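Local coordinates for NAD(P)H dehydrogenase (quinone) (Mycobacterium tuberculosis, PDB 1XDI), which uses NADH or NADPH to reduce quinones to quinols through a bound FAD, and may contribute to virulence by increasing resistance to reactive oxygen intermediates, at residues A[375-380]-A[405-410]; A[348-353]-A[366-371]; A[411-416]-A[428-433]; A[220-225]-A[401-406]. All coordinates share one frame; numbering follows the deposited sequence.

Interaction 1 of 4, residues A[375-380]-A[405-410]; sequences GSVAAR and FCRRST
V377 makes the first approach, its CG1 branch coming obliquely to within 4.3 Å of NH1 of R407. The same valine packs on V371 of helix 369-374 and on I414 of the neighbouring strand 413-420. A378 is held by one bond at its carbonyl: R408 N donates to A378 O at 3.2 Å. Its methyl also lies 3.9 Å from R408 CG, with the aliphatic base of the arginine running beside it before the chain bends at chi2.

Regular strand pairing begins at A379, which faces R407 in an antiparallel, non-hydrogen-bonded pair with CA atoms 4.6 Å apart and side chains diverging. R380 and C406 form the hydrogen-bonded pair that follows. R380 N reaches C406 O at 2.7 Å and C406 N returns to R380 O at 2.8 Å, both bonds being close to straight (165° and 166°). The side chains of this pair share one face of the sheet, where L464 of helix 454-464 touches both. There C406 SG sits over one face of the R380 guanidinium, 3.7 Å from NH1. A bend at chi3 (-69°) helps bring NH2 to the carbonyl of R408, above its plane; this bond is modelled so short that its exact length is doubtful.

The chemistry is thus mainly that of the main chain, with a charged tip added: two strand bonds and one beyond them fix the register, and the R380 guanidinium, probably positive, gives a further donor to the turn where pairing has ended.

Interaction 2 of 4, residues A[348-353]-A[366-371]; sequences RLRTVA and GVPQSV
R350 reaches across to G366 and P368, and its side chain shows how an arginine can serve mainly through its carbon atoms and the flat of its guanidinium. The bond to CB heads toward the 366-371 segment. CG carries the chain onward, and a bend at chi2 (-54°) turns the rest of it over the exit from the strand. CD settles 3.7 Å from G366 O, with V367 N slightly farther off. NE follows at 4.0 Å from P368 CD. At the tip, NH2 lies 3.8 Å from P368 CG, and that carbon sits over one face of the guanidinium, offset toward its rim; the two side chains cross at about a right angle. G366 O meets the same group obliquely. NH2 also has a long, weak ion pair with E221, which in turn touches P368.

Beneath the side chain the backbones close up: G366 CA makes a CH...O contact of 3.1 Å with R350 O. G366 has a positive phi (76°), a conformation easily taken by a glycine. On the other segment the turn is tied internally, for R348 O accepts both T351 N and T351 OG1, the hydroxyl at 2.7 Å in the carbonyl plane and on a lone pair.

P368 is the N-cap of helix 369-374, while V352 packs beside the FAD-binding L324 and touches L447 of the third subunit. The segments meet at the open end of an antiparallel hairpin, one leading into strand 353-356 and the other leaving strand 361-366; this hairpin opens the dimerisation-domain sheet of the pyridine nucleotide-disulfide oxidoreductase family.

Interaction 3 of 4, residues A[411-416]-A[428-433]; sequences GVVIGG and LPIAVA
G416 offers I430 a bare stretch of backbone: the CG2 branch of the isoleucine lies 3.7 Å from G416 CA, on the side where a side chain would otherwise project. The setting is a helix laid on an antiparallel sheet, in the dimerisation domain. Strand 413-416 and helix 428-433 run roughly antiparallel, 150° apart in direction, and their axes approach to 7.8 Å. Just before G416 the strand is irregular, since I414 and G415 both face F405 in a classic beta bulge.

All the residues that touch here are buried, and the contact is wholly apolar in its side chains. With chi1 of I430 at -58° for CG1, the CG2 branch stands anti to the backbone N, which carries it to the glycine backbone, and 4.3 Å separates it from V413 CG1. Beyond the pair, I430 also rests on V365 of strand 361-366, while L443 of helix 440-444 touches both V413 and A433. The helix also faces a partner: P429 packs on P429 of the third subunit, and V432 on its L443.

One turn along from I430, A433 presents its methyl to V413. That methyl faces the valine's CB and both its branches, CG1 a little nearer than CG2, and A433 CB lies 3.6 Å from V413 CB.

Interaction 4 of 4, residues A[220-225]-A[401-406]; sequences YEDADA and FVKIFC
The start of helix 223-235 stands off from strand 401-407, the nearest CA atoms, those of A225 and F401, being 8.7 Å apart, and side chains span the gap. Alternate strand residues F401 and K403 point toward the helix end.

K403 runs out extended beyond CG, meeting the side chain of D222 from the opposite direction and that of D224 at about a right angle. Its NZ lies 2.9 Å from D222 OD2 and 3.0 Å from D222 OD1, both weak bonds within a salt bridge. A second salt bridge joins NZ to D224 OD2, modelled so short that its length is doubtful. Q369 OE1 adds a weak bond to the same ammonium.

This network crosses between two parts of the flavoprotein disulfide reductase fold: the helix belongs to the pyridine nucleotide-disulphide oxidoreductase region, the strand to the dimerisation domain's antiparallel sheet. D222 serves both, being the N-cap of the helix as well. Its CG is anti to the backbone N (chi1 -172°), and OD1 accepts from A225 N at 3.2 Å through its anti lone pair.

Beside the charges, the F401 ring turns its edge to A225 N, which lies in the ring plane 3.9 Å from CZ. D224 CB approaches that same CZ obliquely, also at 3.9 Å.

In the fold
Interactions 2, 1 and 3 follow one another along the chain, in that order, while interaction 4 joins a segment nearly 180 residues earlier to strand 401-407 and encloses interaction 2 in its loop. Their centres lie between about 10 and 15 Å apart, on one side of the chain's centre. The antiparallel sheet of the dimerisation domain unites them: interactions 1 and 4 share F405 and C406, and strand 413-420 of interaction 3 is the next neighbour. V367 N of interaction 2 probably donates to I414 O of interaction 3. Interaction 4 ties this sheet to the earlier domain, whereas interactions 2 and 3 touch the third subunit and interactions 1 and 3 the second, linking domain and homotetramer.

Interaction 1 of 4, residues A[375-380]-A[405-410]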
loop_
_atom_site.group_PDB
_atom_site.type_symbol
_atom_site.label_atom_id
_atom_site.label_comp_id
_atom_site.label_asym_id
_atom_site.label_seq_id
_atom_site.Cartn_x
_atom_site.Cartn_y
_atom_site.Cartn_z
ATOM N N GLY A 375 7.535 17.449 20.416
ATOM C CA GLY A 375 6.095 17.334 20.396
ATOM C C GLY A 375 5.503 17.681 19.048
ATOM O O GLY A 375 4.324 17.415 18.848
ATOM N N SER A 376 6.284 18.269 18.133
ATOM C CA SER A 376 5.765 18.593 16.794
ATOM C C SER A 376 5.348 17.343 15.993
ATOM O O SER A 376 4.379 17.384 15.251
ATOM C CB SER A 376 6.793 19.350 15.992
ATOM O OG SER A 376 7.570 20.112 16.874
ATOM N N VAL A 377 6.078 16.245 16.097
ATOM C CA VAL A 377 5.631 15.062 15.397
ATOM C C VAL A 377 5.269 13.966 16.439
ATOM O O VAL A 377 6.028 13.694 17.393
ATOM C CB VAL A 377 6.679 14.558 14.385
ATOM C CG1 VAL A 377 6.171 13.315 13.758
ATOM C CG2 VAL A 377 6.904 15.560 13.304
ATOM N N ALA A 378 4.102 13.345 16.263
ATOM C CA ALA A 378 3.641 12.335 17.211
ATOM C C ALA A 378 4.218 11.007 16.837
ATOM O O ALA A 378 3.611 10.298 16.028
ATOM C CB ALA A 378 2.132 12.264 17.196
ATOM N N ALA A 379 5.354 10.635 17.429
ATOM C CA ALA A 379 5.985 9.371 17.058
ATOM C C ALA A 379 6.605 8.529 18.157
ATOM O O ALA A 379 6.870 9.008 19.239
ATOM C CB ALA A 379 7.034 9.643 15.993
ATOM N N ARG A 380 6.846 7.258 17.848
ATOM C CA ARG A 380 7.482 6.300 18.752
ATOM C C ARG A 380 8.913 6.191 18.227
ATOM O O ARG A 380 9.122 6.236 17.037
ATOM C CB ARG A 380 6.797 4.938 18.666
ATOM C CG ARG A 380 6.306 4.390 19.985
ATOM C CD ARG A 380 5.578 3.068 19.781
ATOM N NE ARG A 380 4.310 3.227 19.082
ATOM C CZ ARG A 380 3.957 2.501 18.025
ATOM N NH1 ARG A 380 4.778 1.588 17.542
ATOM N NH2 ARG A 380 2.759 2.631 17.468
ATOM N N PHE A 405 12.201 5.672 13.637
ATOM C CA PHE A 405 11.097 6.488 14.194
ATOM C C PHE A 405 9.774 6.186 13.527
ATOM O O PHE A 405 9.731 6.057 12.312
ATOM C CB PHE A 405 11.297 7.995 14.004
ATOM C CG PHE A 405 12.595 8.496 14.465
ATOM C CD1 PHE A 405 13.129 8.066 15.682
ATOM C CD2 PHE A 405 13.321 9.355 13.658
ATOM C CE1 PHE A 405 14.403 8.482 16.098
ATOM C CE2 PHE A 405 14.586 9.791 14.037
ATOM C CZ PHE A 405 15.138 9.353 15.263
ATOM N N CYS A 406 8.686 6.119 14.276
ATOM C CA CYS A 406 7.438 5.824 13.617
ATOM C C CYS A 406 6.195 6.479 14.132
ATOM O O CYS A 406 6.070 6.814 15.300
ATOM C CB CYS A 406 7.192 4.310 13.531
ATOM S SG CYS A 406 6.625 3.526 15.053
ATOM N N ARG A 407 5.259 6.650 13.214
ATOM C CA ARG A 407 3.986 7.222 13.536
ATOM C C ARG A 407 3.380 6.473 14.770
ATOM O O ARG A 407 3.484 5.249 14.886
ATOM C CB ARG A 407 3.108 7.081 12.324
ATOM C CG ARG A 407 2.142 8.211 12.179
ATOM C CD ARG A 407 2.869 9.491 11.846
ATOM N NE ARG A 407 3.228 9.535 10.440
ATOM C CZ ARG A 407 3.685 10.633 9.847
ATOM N NH1 ARG A 407 3.830 11.760 10.551
ATOM N NH2 ARG A 407 4.003 10.611 8.550
ATOM N N ARG A 408 2.776 7.235 15.689
ATOM C CA ARG A 408 2.163 6.731 16.932
ATOM C C ARG A 408 1.108 5.661 16.769
ATOM O O ARG A 408 1.181 4.592 17.353
ATOM C CB ARG A 408 1.512 7.880 17.677
ATOM C CG ARG A 408 2.418 8.657 18.552
ATOM C CD ARG A 408 2.217 8.226 19.980
ATOM N NE ARG A 408 3.228 8.833 20.843
ATOM C CZ ARG A 408 3.637 8.299 21.997
ATOM N NH1 ARG A 408 3.113 7.143 22.436
ATOM N NH2 ARG A 408 4.604 8.903 22.688
ATOM N N SER A 409 0.095 5.991 15.996
ATOM C CA SER A 409 -1.005 5.085 15.761
ATOM C C SER A 409 -0.714 4.076 14.664
ATOM O O SER A 409 -0.588 2.872 14.916
ATOM C CB SER A 409 -2.242 5.909 15.413
ATOM O OG SER A 409 -1.911 6.977 14.539
ATOM N N THR A 410 -0.571 4.562 13.442
ATOM C CA THR A 410 -0.350 3.689 12.315
ATOM C C THR A 410 0.926 2.881 12.252
ATOM O O THR A 410 0.963 1.922 11.510
ATOM C CB THR A 410 -0.446 4.474 10.998
ATOM O OG1 THR A 410 0.752 5.248 10.797
ATOM C CG2 THR A 410 -1.661 5.397 11.026
#

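Interaction 2 of 4, residues A[348-353]-A[366-371]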
loop_
_atom_site.group_PDB
_atom_site.type_symbol
_atom_site.label_atom_id
_atom_site.label_comp_id
_atom_site.label_asym_id
_atom_site.label_seq_id
_atom_site.Cartn_x
_atom_site.Cartn_y
_atom_site.Cartn_z
ATOM N N ARG A 348 10.242 15.532 -1.684
ATOM C CA ARG A 348 9.865 15.861 -0.307
ATOM C C ARG A 348 11.199 15.896 0.441
ATOM O O ARG A 348 11.885 14.891 0.496
ATOM C CB ARG A 348 8.995 14.751 0.319
ATOM C CG ARG A 348 7.505 14.701 -0.109
ATOM C CD ARG A 348 7.023 13.281 -0.399
ATOM N NE ARG A 348 6.683 12.449 0.753
ATOM C CZ ARG A 348 6.891 11.123 0.794
ATOM N NH1 ARG A 348 7.452 10.490 -0.233
ATOM N NH2 ARG A 348 6.507 10.392 1.841
ATOM N N LEU A 349 11.573 17.021 1.030
ATOM C CA LEU A 349 12.838 17.054 1.743
ATOM C C LEU A 349 13.009 15.972 2.828
ATOM O O LEU A 349 14.107 15.489 3.055
ATOM C CB LEU A 349 13.065 18.419 2.395
ATOM C CG LEU A 349 13.277 19.699 1.593
ATOM C CD1 LEU A 349 14.510 19.560 0.711
ATOM C CD2 LEU A 349 11.941 20.000 0.772
ATOM N N ARG A 350 11.951 15.575 3.508
ATOM C CA ARG A 350 12.156 14.614 4.542
ATOM C C ARG A 350 12.224 13.170 4.078
ATOM O O ARG A 350 12.049 12.228 4.865
ATOM C CB ARG A 350 11.130 14.842 5.649
ATOM C CG ARG A 350 11.482 16.081 6.530
ATOM C CD ARG A 350 12.918 15.881 7.045
ATOM N NE ARG A 350 13.510 16.969 7.834
ATOM C CZ ARG A 350 14.833 17.206 7.869
ATOM N NH1 ARG A 350 15.670 16.440 7.150
ATOM N NH2 ARG A 350 15.335 18.186 8.630
ATOM N N THR A 351 12.498 12.973 2.794
ATOM C CA THR A 351 12.661 11.614 2.285
ATOM C C THR A 351 14.123 11.470 1.853
ATOM O O THR A 351 14.637 10.373 1.725
ATOM C CB THR A 351 11.709 11.306 1.107
ATOM O OG1 THR A 351 11.925 12.256 0.060
ATOM C CG2 THR A 351 10.253 11.320 1.558
ATOM N N VAL A 352 14.795 12.594 1.635
ATOM C CA VAL A 352 16.212 12.593 1.285
ATOM C C VAL A 352 16.973 11.825 2.345
ATOM O O VAL A 352 16.735 12.047 3.542
ATOM C CB VAL A 352 16.796 14.010 1.305
ATOM C CG1 VAL A 352 18.297 13.990 1.087
ATOM C CG2 VAL A 352 16.154 14.809 0.294
ATOM N N ALA A 353 17.882 10.942 1.928
ATOM C CA ALA A 353 18.702 10.125 2.844
ATOM C C ALA A 353 20.054 10.772 2.723
ATOM O O ALA A 353 20.487 11.035 1.616
ATOM C CB ALA A 353 18.792 8.698 2.365
ATOM N N GLY A 366 14.246 11.365 7.156
ATOM C CA GLY A 366 13.009 11.725 7.807
ATOM C C GLY A 366 13.084 12.604 9.038
ATOM O O GLY A 366 14.113 13.220 9.323
ATOM N N VAL A 367 11.994 12.610 9.804
ATOM C CA VAL A 367 11.920 13.470 10.959
ATOM C C VAL A 367 13.084 13.320 11.897
ATOM O O VAL A 367 13.437 12.217 12.235
ATOM C CB VAL A 367 10.623 13.236 11.771
ATOM C CG1 VAL A 367 10.523 14.260 12.895
ATOM C CG2 VAL A 367 9.400 13.367 10.877
ATOM N N PRO A 368 13.710 14.422 12.320
ATOM C CA PRO A 368 14.832 14.255 13.251
ATOM C C PRO A 368 14.323 13.876 14.637
ATOM O O PRO A 368 13.179 14.163 14.952
ATOM C CB PRO A 368 15.491 15.629 13.249
ATOM C CG PRO A 368 15.235 16.118 11.859
ATOM C CD PRO A 368 13.799 15.707 11.614
ATOM N N GLN A 369 15.137 13.234 15.482
ATOM C CA GLN A 369 14.606 12.953 16.813
ATOM C C GLN A 369 14.330 14.303 17.475
ATOM O O GLN A 369 13.389 14.389 18.270
ATOM C CB GLN A 369 15.528 12.113 17.723
ATOM C CG GLN A 369 14.652 11.331 18.710
ATOM C CD GLN A 369 15.378 10.434 19.682
ATOM O OE1 GLN A 369 16.211 9.608 19.308
ATOM N NE2 GLN A 369 15.030 10.571 20.954
ATOM N N SER A 370 15.122 15.342 17.136
ATOM C CA SER A 370 14.922 16.703 17.685
ATOM C C SER A 370 13.427 16.971 17.755
ATOM O O SER A 370 12.842 17.110 18.847
ATOM C CB SER A 370 15.487 17.797 16.781
ATOM O OG SER A 370 16.848 17.615 16.484
ATOM N N VAL A 371 12.824 17.015 16.566
ATOM C CA VAL A 371 11.401 17.279 16.412
ATOM C C VAL A 371 10.445 16.371 17.192
ATOM O O VAL A 371 9.550 16.849 17.889
ATOM C CB VAL A 371 11.019 17.227 14.914
ATOM C CG1 VAL A 371 9.517 17.264 14.730
ATOM C CG2 VAL A 371 11.641 18.416 14.203
#

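Interaction 3 of 4, residues A[411-416]-A[428-433]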
loop_
_atom_site.group_PDB
_atom_site.type_symbol
_atom_site.label_atom_id
_atom_site.label_comp_id
_atom_site.label_asym_id
_atom_site.label_seq_id
_atom_site.Cartn_x
_atom_site.Cartn_y
_atom_site.Cartn_z
ATOM N N GLY A 411 1.968 3.252 13.004
ATOM C CA GLY A 411 3.257 2.551 12.927
ATOM C C GLY A 411 4.057 2.798 11.618
ATOM O O GLY A 411 5.035 2.120 11.338
ATOM N N VAL A 412 3.639 3.747 10.793
ATOM C CA VAL A 412 4.335 4.023 9.560
ATOM C C VAL A 412 5.715 4.632 9.826
ATOM O O VAL A 412 5.819 5.603 10.555
ATOM C CB VAL A 412 3.538 5.014 8.719
ATOM C CG1 VAL A 412 4.376 5.495 7.567
ATOM C CG2 VAL A 412 2.283 4.369 8.206
ATOM N N VAL A 413 6.765 4.079 9.212
ATOM C CA VAL A 413 8.132 4.568 9.392
ATOM C C VAL A 413 8.251 6.007 8.899
ATOM O O VAL A 413 7.853 6.270 7.770
ATOM C CB VAL A 413 9.139 3.657 8.643
ATOM C CG1 VAL A 413 10.523 4.239 8.704
ATOM C CG2 VAL A 413 9.179 2.292 9.301
ATOM N N ILE A 414 8.792 6.926 9.717
ATOM C CA ILE A 414 8.904 8.315 9.291
ATOM C C ILE A 414 10.281 8.879 9.365
ATOM O O ILE A 414 10.521 10.041 8.978
ATOM C CB ILE A 414 8.122 9.253 10.141
ATOM C CG1 ILE A 414 8.629 9.187 11.557
ATOM C CG2 ILE A 414 6.698 8.899 10.147
ATOM C CD1 ILE A 414 7.925 10.200 12.402
ATOM N N GLY A 415 11.195 8.086 9.923
ATOM C CA GLY A 415 12.579 8.533 10.023
ATOM C C GLY A 415 13.405 7.368 10.479
ATOM O O GLY A 415 12.848 6.344 10.854
ATOM N N GLY A 416 14.726 7.516 10.423
ATOM C CA GLY A 416 15.647 6.472 10.859
ATOM C C GLY A 416 17.015 7.112 10.838
ATOM O O GLY A 416 17.199 8.084 10.106
ATOM N N LEU A 428 19.257 2.997 3.027
ATOM C CA LEU A 428 18.300 2.784 1.930
ATOM C C LEU A 428 16.979 2.149 2.327
ATOM O O LEU A 428 15.918 2.733 2.106
ATOM C CB LEU A 428 18.926 1.997 0.762
ATOM C CG LEU A 428 17.940 1.891 -0.423
ATOM C CD1 LEU A 428 17.414 3.272 -0.769
ATOM C CD2 LEU A 428 18.586 1.258 -1.612
ATOM N N PRO A 429 17.015 0.945 2.910
ATOM C CA PRO A 429 15.766 0.303 3.319
ATOM C C PRO A 429 14.893 1.290 4.090
ATOM O O PRO A 429 13.713 1.437 3.800
ATOM C CB PRO A 429 16.236 -0.813 4.202
ATOM C CG PRO A 429 17.589 -1.142 3.605
ATOM C CD PRO A 429 18.188 0.160 3.306
ATOM N N ILE A 430 15.465 1.995 5.063
ATOM C CA ILE A 430 14.666 2.963 5.833
ATOM C C ILE A 430 14.017 4.036 4.878
ATOM O O ILE A 430 12.787 4.262 4.913
ATOM C CB ILE A 430 15.546 3.573 6.974
ATOM C CG1 ILE A 430 16.046 2.432 7.858
ATOM C CG2 ILE A 430 14.747 4.594 7.804
ATOM C CD1 ILE A 430 17.238 2.739 8.717
ATOM N N ALA A 431 14.829 4.667 4.016
ATOM C CA ALA A 431 14.289 5.634 3.072
ATOM C C ALA A 431 13.110 5.001 2.343
ATOM O O ALA A 431 12.043 5.578 2.304
ATOM C CB ALA A 431 15.331 6.039 2.097
ATOM N N VAL A 432 13.286 3.802 1.781
ATOM C CA VAL A 432 12.168 3.145 1.095
ATOM C C VAL A 432 10.958 3.198 2.018
ATOM O O VAL A 432 9.888 3.653 1.607
ATOM C CB VAL A 432 12.473 1.676 0.718
ATOM C CG1 VAL A 432 11.244 0.999 0.096
ATOM C CG2 VAL A 432 13.519 1.671 -0.306
ATOM N N ALA A 433 11.126 2.752 3.259
ATOM C CA ALA A 433 10.026 2.798 4.221
ATOM C C ALA A 433 9.469 4.255 4.368
ATOM O O ALA A 433 8.247 4.494 4.303
ATOM C CB ALA A 433 10.502 2.268 5.575
#

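Interaction 4 of 4, residues A[220-225]-A[401-406]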
loop_
_atom_site.group_PDB
_atom_site.type_symbol
_atom_site.label_atom_id
_atom_site.label_comp_id
_atom_site.label_asym_id
_atom_site.label_seq_id
_atom_site.Cartn_x
_atom_site.Cartn_y
_atom_site.Cartn_z
ATOM N N TYR A 220 25.996 18.097 14.181
ATOM C CA TYR A 220 25.104 17.165 13.522
ATOM C C TYR A 220 23.732 17.092 14.175
ATOM O O TYR A 220 23.616 17.125 15.369
ATOM C CB TYR A 220 25.776 15.787 13.468
ATOM C CG TYR A 220 25.083 14.841 12.511
ATOM C CD1 TYR A 220 25.076 15.093 11.124
ATOM C CD2 TYR A 220 24.289 13.795 13.003
ATOM C CE1 TYR A 220 24.285 14.353 10.275
ATOM C CE2 TYR A 220 23.490 13.040 12.158
ATOM C CZ TYR A 220 23.479 13.324 10.801
ATOM O OH TYR A 220 22.611 12.616 10.017
ATOM N N GLU A 221 22.688 16.981 13.370
ATOM C CA GLU A 221 21.306 16.952 13.877
ATOM C C GLU A 221 21.007 15.969 14.998
ATOM O O GLU A 221 20.492 16.342 16.036
ATOM C CB GLU A 221 20.295 16.719 12.720
ATOM C CG GLU A 221 18.912 17.420 12.893
ATOM C CD GLU A 221 18.290 17.897 11.520
ATOM O OE1 GLU A 221 18.111 17.069 10.557
ATOM O OE2 GLU A 221 17.970 19.118 11.407
ATOM N N ASP A 222 21.298 14.706 14.781
ATOM C CA ASP A 222 21.020 13.727 15.810
ATOM C C ASP A 222 22.112 13.715 16.879
ATOM O O ASP A 222 23.287 13.449 16.594
ATOM C CB ASP A 222 20.886 12.365 15.172
ATOM C CG ASP A 222 20.428 11.381 16.123
ATOM O OD1 ASP A 222 21.319 10.778 16.780
ATOM O OD2 ASP A 222 19.170 11.261 16.210
ATOM N N ALA A 223 21.707 13.990 18.116
ATOM C CA ALA A 223 22.633 14.070 19.242
ATOM C C ALA A 223 23.486 12.836 19.440
ATOM O O ALA A 223 24.719 12.917 19.487
ATOM C CB ALA A 223 21.871 14.371 20.524
ATOM N N ASP A 224 22.840 11.692 19.578
ATOM C CA ASP A 224 23.563 10.442 19.767
ATOM C C ASP A 224 24.678 10.170 18.705
ATOM O O ASP A 224 25.777 9.670 19.057
ATOM C CB ASP A 224 22.538 9.298 19.843
ATOM C CG ASP A 224 21.563 9.460 21.043
ATOM O OD1 ASP A 224 21.986 9.163 22.175
ATOM O OD2 ASP A 224 20.398 9.903 20.851
ATOM N N ALA A 225 24.421 10.509 17.430
ATOM C CA ALA A 225 25.443 10.297 16.395
ATOM C C ALA A 225 26.621 11.225 16.658
ATOM O O ALA A 225 27.785 10.798 16.688
ATOM C CB ALA A 225 24.885 10.576 15.014
ATOM N N PHE A 401 24.927 2.031 15.952
ATOM C CA PHE A 401 23.527 1.825 16.390
ATOM C C PHE A 401 22.533 2.108 15.294
ATOM O O PHE A 401 22.850 2.726 14.307
ATOM C CB PHE A 401 23.195 2.718 17.621
ATOM C CG PHE A 401 23.156 4.216 17.324
ATOM C CD1 PHE A 401 22.125 4.776 16.589
ATOM C CD2 PHE A 401 24.128 5.050 17.787
ATOM C CE1 PHE A 401 22.077 6.127 16.333
ATOM C CE2 PHE A 401 24.076 6.400 17.529
ATOM C CZ PHE A 401 23.059 6.932 16.807
ATOM N N VAL A 402 21.307 1.658 15.495
ATOM C CA VAL A 402 20.222 1.921 14.566
ATOM C C VAL A 402 19.089 2.548 15.307
ATOM O O VAL A 402 18.669 2.023 16.319
ATOM C CB VAL A 402 19.690 0.660 13.943
ATOM C CG1 VAL A 402 18.447 0.971 13.105
ATOM C CG2 VAL A 402 20.784 0.045 13.128
ATOM N N LYS A 403 18.619 3.684 14.793
ATOM C CA LYS A 403 17.454 4.439 15.311
ATOM C C LYS A 403 16.320 4.419 14.277
ATOM O O LYS A 403 16.506 4.809 13.152
ATOM C CB LYS A 403 17.777 5.935 15.573
ATOM C CG LYS A 403 18.290 6.316 16.983
ATOM C CD LYS A 403 18.305 7.863 17.176
ATOM C CE LYS A 403 19.067 8.280 18.460
ATOM N NZ LYS A 403 19.261 9.777 18.666
ATOM N N ILE A 404 15.143 3.983 14.659
ATOM C CA ILE A 404 14.019 3.998 13.738
ATOM C C ILE A 404 12.877 4.804 14.394
ATOM O O ILE A 404 12.648 4.655 15.593
ATOM C CB ILE A 404 13.617 2.540 13.420
ATOM C CG1 ILE A 404 14.270 2.124 12.099
ATOM C CG2 ILE A 404 12.118 2.384 13.374
ATOM C CD1 ILE A 404 14.221 0.599 11.885
ATOM N N PHE A 405 12.201 5.672 13.637
ATOM C CA PHE A 405 11.097 6.488 14.194
ATOM C C PHE A 405 9.774 6.186 13.527
ATOM O O PHE A 405 9.731 6.057 12.312
ATOM C CB PHE A 405 11.297 7.995 14.004
ATOM C CG PHE A 405 12.595 8.496 14.465
ATOM C CD1 PHE A 405 13.129 8.066 15.682
ATOM C CD2 PHE A 405 13.321 9.355 13.658
ATOM C CE1 PHE A 405 14.403 8.482 16.098
ATOM C CE2 PHE A 405 14.586 9.791 14.037
ATOM C CZ PHE A 405 15.138 9.353 15.263
ATOM N N CYS A 406 8.686 6.119 14.276
ATOM C CA CYS A 406 7.438 5.824 13.617
ATOM C C CYS A 406 6.195 6.479 14.132
ATOM O O CYS A 406 6.070 6.814 15.300
ATOM C CB CYS A 406 7.192 4.310 13.531
ATOM S SG CYS A 406 6.625 3.526 15.053
#